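Long-range contacts in delta toxin (Clostridium perfringens, PDB 2YGT), which acts as a secreted haemolysin that probably kills host cells by forming a beta-barrel pore in their membranes: residues S111-T116 with A171-E176; P157-I162 with T175-T180. All coordinates share one frame; numbering follows the deposited sequence.

In the fold
Strand 170-177 serves both contacts, which share T175 and E176 and have their centres about 12 Å apart. Contact 1 lies deeper: every touching residue is buried, and it works between two separate beta sheets, setting the end of strand 107-112 and the loop after it against the indole of W173. A single side-chain hydrogen bond and close packing carry it. Contact 2 works within one sheet, as the pairing of strands 159-166 and 170-177, and relies on several backbone hydrogen bonds. It is only partly buried, with aromatic rings packed inside and polar groups at its margins. The two contacts meet where N174 N approaches I162 O, probably as a hydrogen bond.

Contact 1. Residues S111-T116 with A171-E176; sequences SVPKNT and ASWNTE
The indole of W173 lies against the backbone of V112 and P113, bridging two beta sheets of the leukocidin-type fold: strand 107-112 is an outermost strand of one, and strand 170-177 belongs to the other. The backbones stay well apart, with the CA atoms of P113 and W173 separated by 8.1 Å, and it is the tryptophan that spans the distance. With CG beside its backbone N and anti to its carbonyl carbon (chi1 -62°), the ring extends toward the loop that follows V112. There NE1 donates to P113 O at 2.9 Å with an N-H...O angle of 161°. The acceptor lies only 5° out of the ring plane, and the donor meets a lone pair of the carbonyl, so both partners are well aligned. The peptide bond before P113 is cis, and the proline ring packs tightly beside the pyrrole part of the indole, CD lying 3.6 Å from CD1 of W173. F229 stacks on W173 from strand 224-235, next to strand 107-112 in its sheet. At the other end of the segments S111 CB approaches A171 CB at 4.1 Å. The S111 hydroxyl sits between its own backbone N and carbonyl carbon; it bonds Q163 NE2 and, weakly, D166, which binds zinc in this protein. Nearby, V112 O reaches CZ2 of W173 obliquely at 3.3 Å.

Contact 2. Residues P157-I162 with T175-T180; sequences PDYNTI and TEFAET
Y159 carries CG beside its backbone N (chi1 -74°), whereas F177 carries CG anti to its own (chi1 -173°), and these opposed choices bring the two rings together although their CB atoms diverge from the strand pair. The edge of F177 meets the face of Y159 in a T-shaped stack, with centroids 5.4 Å apart and planes at 83°. F177 CA also sits over the tyrosine face, a CH-pi contact of 3.8 Å to the ring centroid. The phenolic OH goes on to bond P90 O, and W89 and F198 add further edge-to-face partners to F177. Beside the rings, N160 and E176 form a hydrogen-bonded antiparallel pair, N160 N to E176 O at 3.0 Å and E176 N to N160 O at 2.9 Å. A178 N continues the ladder to D158 O at 2.8 Å. T161 OG1 and T175 OG1 lie 3.0 Å apart on one face of the sheet, the former also bonded to Q156 and Y154. At the open end, a water bridges D158 OD1 and E179 O. This ladder, with its aromatic pair near the strand ends, is that of an antiparallel beta hairpin, here formed by strands 159-166 and 170-177.

Contact 1. Residues S111-T116 with A171-E176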
ATOM      1  N   SER A 111       9.168  -4.762   8.018  1.00 20.12           N
ATOM      2  CA  SER A 111       8.095  -4.446   7.083  1.00 16.91           C
ATOM      3  C   SER A 111       8.614  -4.255   5.661  1.00 25.49           C
ATOM      4  O   SER A 111       9.805  -4.037   5.444  1.00 21.00           O
ATOM      5  CB  SER A 111       7.338  -3.195   7.540  1.00 16.86           C
ATOM      6  OG  SER A 111       8.199  -2.076   7.648  1.00 17.10           O
ATOM      7  N   VAL A 112       7.708  -4.340   4.697  1.00 16.62           N
ATOM      8  CA  VAL A 112       8.046  -4.121   3.299  1.00 20.10           C
ATOM      9  C   VAL A 112       6.868  -3.430   2.624  1.00 17.62           C
ATOM     10  O   VAL A 112       5.722  -3.624   3.038  1.00 16.99           O
ATOM     11  CB  VAL A 112       8.336  -5.449   2.579  1.00 23.26           C
ATOM     12  CG1 VAL A 112       9.721  -5.971   2.954  1.00 17.00           C
ATOM     13  CG2 VAL A 112       7.255  -6.474   2.904  1.00 16.50           C
ATOM     14  N   PRO A 113       7.135  -2.622   1.582  1.00 17.45           N
ATOM     15  CA  PRO A 113       8.442  -2.340   0.971  1.00 16.74           C
ATOM     16  C   PRO A 113       9.366  -1.521   1.872  1.00 24.34           C
ATOM     17  O   PRO A 113       8.894  -0.810   2.761  1.00 18.14           O
ATOM     18  CB  PRO A 113       8.085  -1.517  -0.278  1.00 16.74           C
ATOM     19  CG  PRO A 113       6.614  -1.698  -0.478  1.00 16.49           C
ATOM     20  CD  PRO A 113       6.040  -1.936   0.875  1.00 16.86           C
ATOM     21  N   LYS A 114      10.672  -1.627   1.636  1.00 23.40           N
ATOM     22  CA  LYS A 114      11.660  -0.854   2.381  1.00 21.18           C
ATOM     23  C   LYS A 114      12.095   0.349   1.568  1.00 21.57           C
ATOM     24  O   LYS A 114      12.016   0.338   0.341  1.00 22.52           O
ATOM     25  CB  LYS A 114      12.899  -1.695   2.681  1.00 21.69           C
ATOM     26  CG  LYS A 114      12.639  -2.954   3.470  1.00 30.89           C
ATOM     27  CD  LYS A 114      13.927  -3.742   3.627  1.00 33.89           C
ATOM     28  CE  LYS A 114      13.691  -5.057   4.329  1.00 29.16           C
ATOM     29  NZ  LYS A 114      14.933  -5.869   4.381  1.00 39.61           N
ATOM     30  N   ASN A 115      12.566   1.379   2.264  1.00 24.12           N
ATOM     31  CA  ASN A 115      13.113   2.566   1.622  1.00 27.53           C
ATOM     32  C   ASN A 115      12.245   3.059   0.469  1.00 26.41           C
ATOM     33  O   ASN A 115      11.087   3.425   0.669  1.00 25.86           O
ATOM     34  CB  ASN A 115      14.545   2.302   1.149  1.00 33.71           C
ATOM     35  CG  ASN A 115      15.475   1.926   2.293  1.00 49.16           C
ATOM     36  OD1 ASN A 115      16.262   0.984   2.189  1.00 55.50           O
ATOM     37  ND2 ASN A 115      15.379   2.659   3.399  1.00 48.12           N
ATOM     38  N   THR A 116      12.804   3.059  -0.737  1.00 24.20           N
ATOM     39  CA  THR A 116      12.089   3.559  -1.905  1.00 33.82           C
ATOM     40  C   THR A 116      12.063   2.541  -3.041  1.00 18.13           C
ATOM     41  O   THR A 116      13.068   1.892  -3.331  1.00 26.89           O
ATOM     42  CB  THR A 116      12.703   4.880  -2.420  1.00 38.86           C
ATOM     43  OG1 THR A 116      12.727   5.845  -1.362  1.00 52.36           O
ATOM     44  CG2 THR A 116      11.887   5.431  -3.579  1.00 32.26           C
ATOM     45  N   ALA A 171       4.462   1.499  10.658  1.00 18.51           N
ATOM     46  CA  ALA A 171       5.033   1.399   9.324  1.00 20.77           C
ATOM     47  C   ALA A 171       4.161   2.212   8.377  1.00 15.82           C
ATOM     48  O   ALA A 171       2.949   2.013   8.326  1.00 15.95           O
ATOM     49  CB  ALA A 171       5.096  -0.052   8.883  1.00 22.82           C
ATOM     50  N   SER A 172       4.780   3.129   7.638  1.00 17.79           N
ATOM     51  CA  SER A 172       4.049   4.050   6.775  1.00 17.92           C
ATOM     52  C   SER A 172       4.614   4.088   5.359  1.00 19.83           C
ATOM     53  O   SER A 172       5.831   4.071   5.169  1.00 18.95           O
ATOM     54  CB  SER A 172       4.090   5.456   7.365  1.00 16.11           C
ATOM     55  OG  SER A 172       3.753   5.429   8.732  1.00 28.93           O
ATOM     56  N   TRP A 173       3.728   4.163   4.369  1.00 16.51           N
ATOM     57  CA  TRP A 173       4.152   4.231   2.977  1.00 19.69           C
ATOM     58  C   TRP A 173       3.468   5.369   2.230  1.00 21.97           C
ATOM     59  O   TRP A 173       2.265   5.590   2.370  1.00 19.36           O
ATOM     60  CB  TRP A 173       3.872   2.911   2.256  1.00 20.92           C
ATOM     61  CG  TRP A 173       4.599   1.735   2.822  1.00 21.69           C
ATOM     62  CD1 TRP A 173       5.833   1.281   2.460  1.00 14.31           C
ATOM     63  CD2 TRP A 173       4.132   0.855   3.850  1.00 14.61           C
ATOM     64  NE1 TRP A 173       6.165   0.169   3.203  1.00 22.26           N
ATOM     65  CE2 TRP A 173       5.137  -0.110   4.064  1.00 18.12           C
ATOM     66  CE3 TRP A 173       2.960   0.791   4.612  1.00 14.89           C
ATOM     67  CZ2 TRP A 173       5.007  -1.125   5.008  1.00 21.20           C
ATOM     68  CZ3 TRP A 173       2.834  -0.219   5.549  1.00 14.99           C
ATOM     69  CH2 TRP A 173       3.851  -1.163   5.739  1.00 14.81           C
ATOM     70  N   ASN A 174       4.255   6.093   1.444  1.00 26.11           N
ATOM     71  CA  ASN A 174       3.729   7.094   0.528  1.00 19.48           C
ATOM     72  C   ASN A 174       3.894   6.612  -0.902  1.00 17.13           C
ATOM     73  O   ASN A 174       5.009   6.342  -1.356  1.00 14.46           O
ATOM     74  CB  ASN A 174       4.451   8.431   0.699  1.00 25.07           C
ATOM     75  CG  ASN A 174       3.875   9.265   1.827  1.00 43.43           C
ATOM     76  OD1 ASN A 174       2.796   8.973   2.344  1.00 50.62           O
ATOM     77  ND2 ASN A 174       4.589  10.319   2.207  1.00 51.98           N
ATOM     78  N   THR A 175       2.777   6.487  -1.607  1.00 17.08           N
ATOM     79  CA  THR A 175       2.806   6.208  -3.033  1.00 17.31           C
ATOM     80  C   THR A 175       2.383   7.466  -3.786  1.00 22.47           C
ATOM     81  O   THR A 175       1.196   7.788  -3.874  1.00 17.44           O
ATOM     82  CB  THR A 175       1.909   5.019  -3.394  1.00 14.70           C
ATOM     83  OG1 THR A 175       2.345   3.870  -2.658  1.00 14.55           O
ATOM     84  CG2 THR A 175       1.992   4.723  -4.878  1.00 14.70           C
ATOM     85  N   GLU A 176       3.374   8.173  -4.318  1.00 18.43           N
ATOM     86  CA  GLU A 176       3.162   9.483  -4.919  1.00 18.20           C
ATOM     87  C   GLU A 176       3.533   9.497  -6.397  1.00 18.06           C
ATOM     88  O   GLU A 176       4.470   8.819  -6.819  1.00 14.74           O
ATOM     89  CB  GLU A 176       3.986  10.528  -4.168  1.00 25.29           C
ATOM     90  CG  GLU A 176       3.725  11.963  -4.591  1.00 30.57           C
ATOM     91  CD  GLU A 176       4.503  12.960  -3.751  1.00 44.00           C
ATOM     92  OE1 GLU A 176       4.910  12.601  -2.624  1.00 39.05           O
ATOM     93  OE2 GLU A 176       4.709  14.100  -4.216  1.00 54.07           O
TER

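Contact 2. Residues P157-I162 with T175-T180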
ATOM      1  N   PRO A 157       2.236   2.047 -11.782  1.00 18.27           N
ATOM      2  CA  PRO A 157       2.701   2.762 -12.977  1.00 18.98           C
ATOM      3  C   PRO A 157       2.745   4.274 -12.763  1.00 15.89           C
ATOM      4  O   PRO A 157       1.748   4.865 -12.352  1.00 15.90           O
ATOM      5  CB  PRO A 157       1.644   2.399 -14.036  1.00 16.60           C
ATOM      6  CG  PRO A 157       0.484   1.837 -13.252  1.00 24.98           C
ATOM      7  CD  PRO A 157       1.143   1.122 -12.118  1.00 16.19           C
ATOM      8  N   ASP A 158       3.903   4.873 -13.027  1.00 15.80           N
ATOM      9  CA  ASP A 158       4.086   6.321 -12.941  1.00 19.03           C
ATOM     10  C   ASP A 158       4.165   6.850 -11.511  1.00 17.10           C
ATOM     11  O   ASP A 158       4.292   8.056 -11.301  1.00 15.29           O
ATOM     12  CB  ASP A 158       2.991   7.057 -13.716  1.00 19.53           C
ATOM     13  CG  ASP A 158       3.006   6.729 -15.194  1.00 23.66           C
ATOM     14  OD1 ASP A 158       4.002   6.137 -15.657  1.00 18.27           O
ATOM     15  OD2 ASP A 158       2.023   7.065 -15.891  1.00 31.08           O
ATOM     16  N   TYR A 159       4.089   5.949 -10.537  1.00 15.14           N
ATOM     17  CA  TYR A 159       4.190   6.321  -9.129  1.00 14.88           C
ATOM     18  C   TYR A 159       5.410   5.680  -8.478  1.00 15.44           C
ATOM     19  O   TYR A 159       5.939   4.683  -8.969  1.00 14.74           O
ATOM     20  CB  TYR A 159       2.936   5.886  -8.363  1.00 19.95           C
ATOM     21  CG  TYR A 159       1.706   6.724  -8.630  1.00 19.72           C
ATOM     22  CD1 TYR A 159       1.080   6.702  -9.875  1.00 17.57           C
ATOM     23  CD2 TYR A 159       1.156   7.523  -7.630  1.00 19.34           C
ATOM     24  CE1 TYR A 159      -0.051   7.465 -10.116  1.00 15.82           C
ATOM     25  CE2 TYR A 159       0.025   8.285  -7.864  1.00 15.57           C
ATOM     26  CZ  TYR A 159      -0.574   8.252  -9.107  1.00 23.83           C
ATOM     27  OH  TYR A 159      -1.702   9.012  -9.335  1.00 16.28           O
ATOM     28  N   ASN A 160       5.848   6.261  -7.367  1.00 23.05           N
ATOM     29  CA  ASN A 160       6.884   5.660  -6.538  1.00 20.29           C
ATOM     30  C   ASN A 160       6.370   5.427  -5.123  1.00 18.58           C
ATOM     31  O   ASN A 160       5.478   6.135  -4.651  1.00 14.35           O
ATOM     32  CB  ASN A 160       8.133   6.543  -6.492  1.00 20.76           C
ATOM     33  CG  ASN A 160       8.898   6.545  -7.804  1.00 33.46           C
ATOM     34  OD1 ASN A 160       9.990   7.105  -7.894  1.00 26.13           O
ATOM     35  ND2 ASN A 160       8.331   5.917  -8.827  1.00 37.49           N
ATOM     36  N   THR A 161       6.935   4.432  -4.448  1.00 18.82           N
ATOM     37  CA  THR A 161       6.572   4.155  -3.063  1.00 19.21           C
ATOM     38  C   THR A 161       7.767   4.383  -2.143  1.00 20.13           C
ATOM     39  O   THR A 161       8.863   3.878  -2.386  1.00 16.91           O
ATOM     40  CB  THR A 161       6.053   2.709  -2.877  1.00 14.12           C
ATOM     41  OG1 THR A 161       4.856   2.528  -3.643  1.00 17.09           O
ATOM     42  CG2 THR A 161       5.751   2.434  -1.411  1.00 14.12           C
ATOM     43  N   ILE A 162       7.550   5.159  -1.090  1.00 19.34           N
ATOM     44  CA  ILE A 162       8.580   5.367  -0.088  1.00 21.82           C
ATOM     45  C   ILE A 162       8.042   5.039   1.299  1.00 16.63           C
ATOM     46  O   ILE A 162       6.925   5.422   1.648  1.00 18.98           O
ATOM     47  CB  ILE A 162       9.094   6.817  -0.102  1.00 28.33           C
ATOM     48  CG1 ILE A 162      10.038   7.057   1.077  1.00 32.30           C
ATOM     49  CG2 ILE A 162       7.933   7.788  -0.046  1.00 26.89           C
ATOM     50  CD1 ILE A 162      10.798   8.356   0.992  1.00 38.11           C
ATOM     51  N   THR A 175       2.777   6.487  -1.607  1.00 17.08           N
ATOM     52  CA  THR A 175       2.806   6.208  -3.033  1.00 17.31           C
ATOM     53  C   THR A 175       2.383   7.466  -3.786  1.00 22.47           C
ATOM     54  O   THR A 175       1.196   7.788  -3.874  1.00 17.44           O
ATOM     55  CB  THR A 175       1.909   5.019  -3.394  1.00 14.70           C
ATOM     56  OG1 THR A 175       2.345   3.870  -2.658  1.00 14.55           O
ATOM     57  CG2 THR A 175       1.992   4.723  -4.878  1.00 14.70           C
ATOM     58  N   GLU A 176       3.374   8.173  -4.318  1.00 18.43           N
ATOM     59  CA  GLU A 176       3.162   9.483  -4.919  1.00 18.20           C
ATOM     60  C   GLU A 176       3.533   9.497  -6.397  1.00 18.06           C
ATOM     61  O   GLU A 176       4.470   8.819  -6.819  1.00 14.74           O
ATOM     62  CB  GLU A 176       3.986  10.528  -4.168  1.00 25.29           C
ATOM     63  CG  GLU A 176       3.725  11.963  -4.591  1.00 30.57           C
ATOM     64  CD  GLU A 176       4.503  12.960  -3.751  1.00 44.00           C
ATOM     65  OE1 GLU A 176       4.910  12.601  -2.624  1.00 39.05           O
ATOM     66  OE2 GLU A 176       4.709  14.100  -4.216  1.00 54.07           O
ATOM     67  N   PHE A 177       2.794  10.281  -7.177  1.00 22.56           N
ATOM     68  CA  PHE A 177       3.052  10.390  -8.607  1.00 25.67           C
ATOM     69  C   PHE A 177       4.489  10.840  -8.853  1.00 21.15           C
ATOM     70  O   PHE A 177       5.006  11.716  -8.160  1.00 17.62           O
ATOM     71  CB  PHE A 177       2.064  11.352  -9.283  1.00 20.22           C
ATOM     72  CG  PHE A 177       2.182  11.378 -10.784  1.00 20.01           C
ATOM     73  CD1 PHE A 177       3.059  12.249 -11.409  1.00 15.72           C
ATOM     74  CD2 PHE A 177       1.432  10.517 -11.570  1.00 15.90           C
ATOM     75  CE1 PHE A 177       3.185  12.261 -12.786  1.00 15.94           C
ATOM     76  CE2 PHE A 177       1.551  10.530 -12.948  1.00 17.00           C
ATOM     77  CZ  PHE A 177       2.431  11.406 -13.556  1.00 16.15           C
ATOM     78  N   ALA A 178       5.131  10.233  -9.843  1.00 15.08           N
ATOM     79  CA  ALA A 178       6.524  10.535 -10.132  1.00 22.67           C
ATOM     80  C   ALA A 178       6.665  11.379 -11.392  1.00 22.79           C
ATOM     81  O   ALA A 178       7.010  12.559 -11.319  1.00 20.47           O
ATOM     82  CB  ALA A 178       7.340   9.248 -10.251  1.00 15.01           C
ATOM     83  N   GLU A 179       6.387  10.775 -12.545  1.00 18.20           N
ATOM     84  CA  GLU A 179       6.610  11.438 -13.824  1.00 16.38           C
ATOM     85  C   GLU A 179       5.955  10.669 -14.968  1.00 20.99           C
ATOM     86  O   GLU A 179       6.007   9.438 -15.007  1.00 16.12           O
ATOM     87  CB  GLU A 179       8.110  11.585 -14.081  1.00 18.13           C
ATOM     88  CG  GLU A 179       8.457  12.274 -15.390  1.00 27.58           C
ATOM     89  CD  GLU A 179       9.947  12.520 -15.536  1.00 33.88           C
ATOM     90  OE1 GLU A 179      10.547  13.151 -14.638  1.00 16.29           O
ATOM     91  OE2 GLU A 179      10.516  12.075 -16.552  1.00 16.81           O
ATOM     92  N   THR A 180       5.345  11.399 -15.897  1.00 16.43           N
ATOM     93  CA  THR A 180       4.667  10.785 -17.034  1.00 26.09           C
ATOM     94  C   THR A 180       5.678  10.173 -17.996  1.00 22.47           C
ATOM     95  O   THR A 180       6.866  10.465 -17.915  1.00 19.56           O
ATOM     96  CB  THR A 180       3.791  11.814 -17.801  1.00 17.17           C
ATOM     97  OG1 THR A 180       4.634  12.701 -18.547  1.00 17.36           O
ATOM     98  CG2 THR A 180       2.927  12.616 -16.841  1.00 17.00           C
TER
HETATM   99  O   HOH W   1       6.693   6.938 -15.496  1.00 35.31           O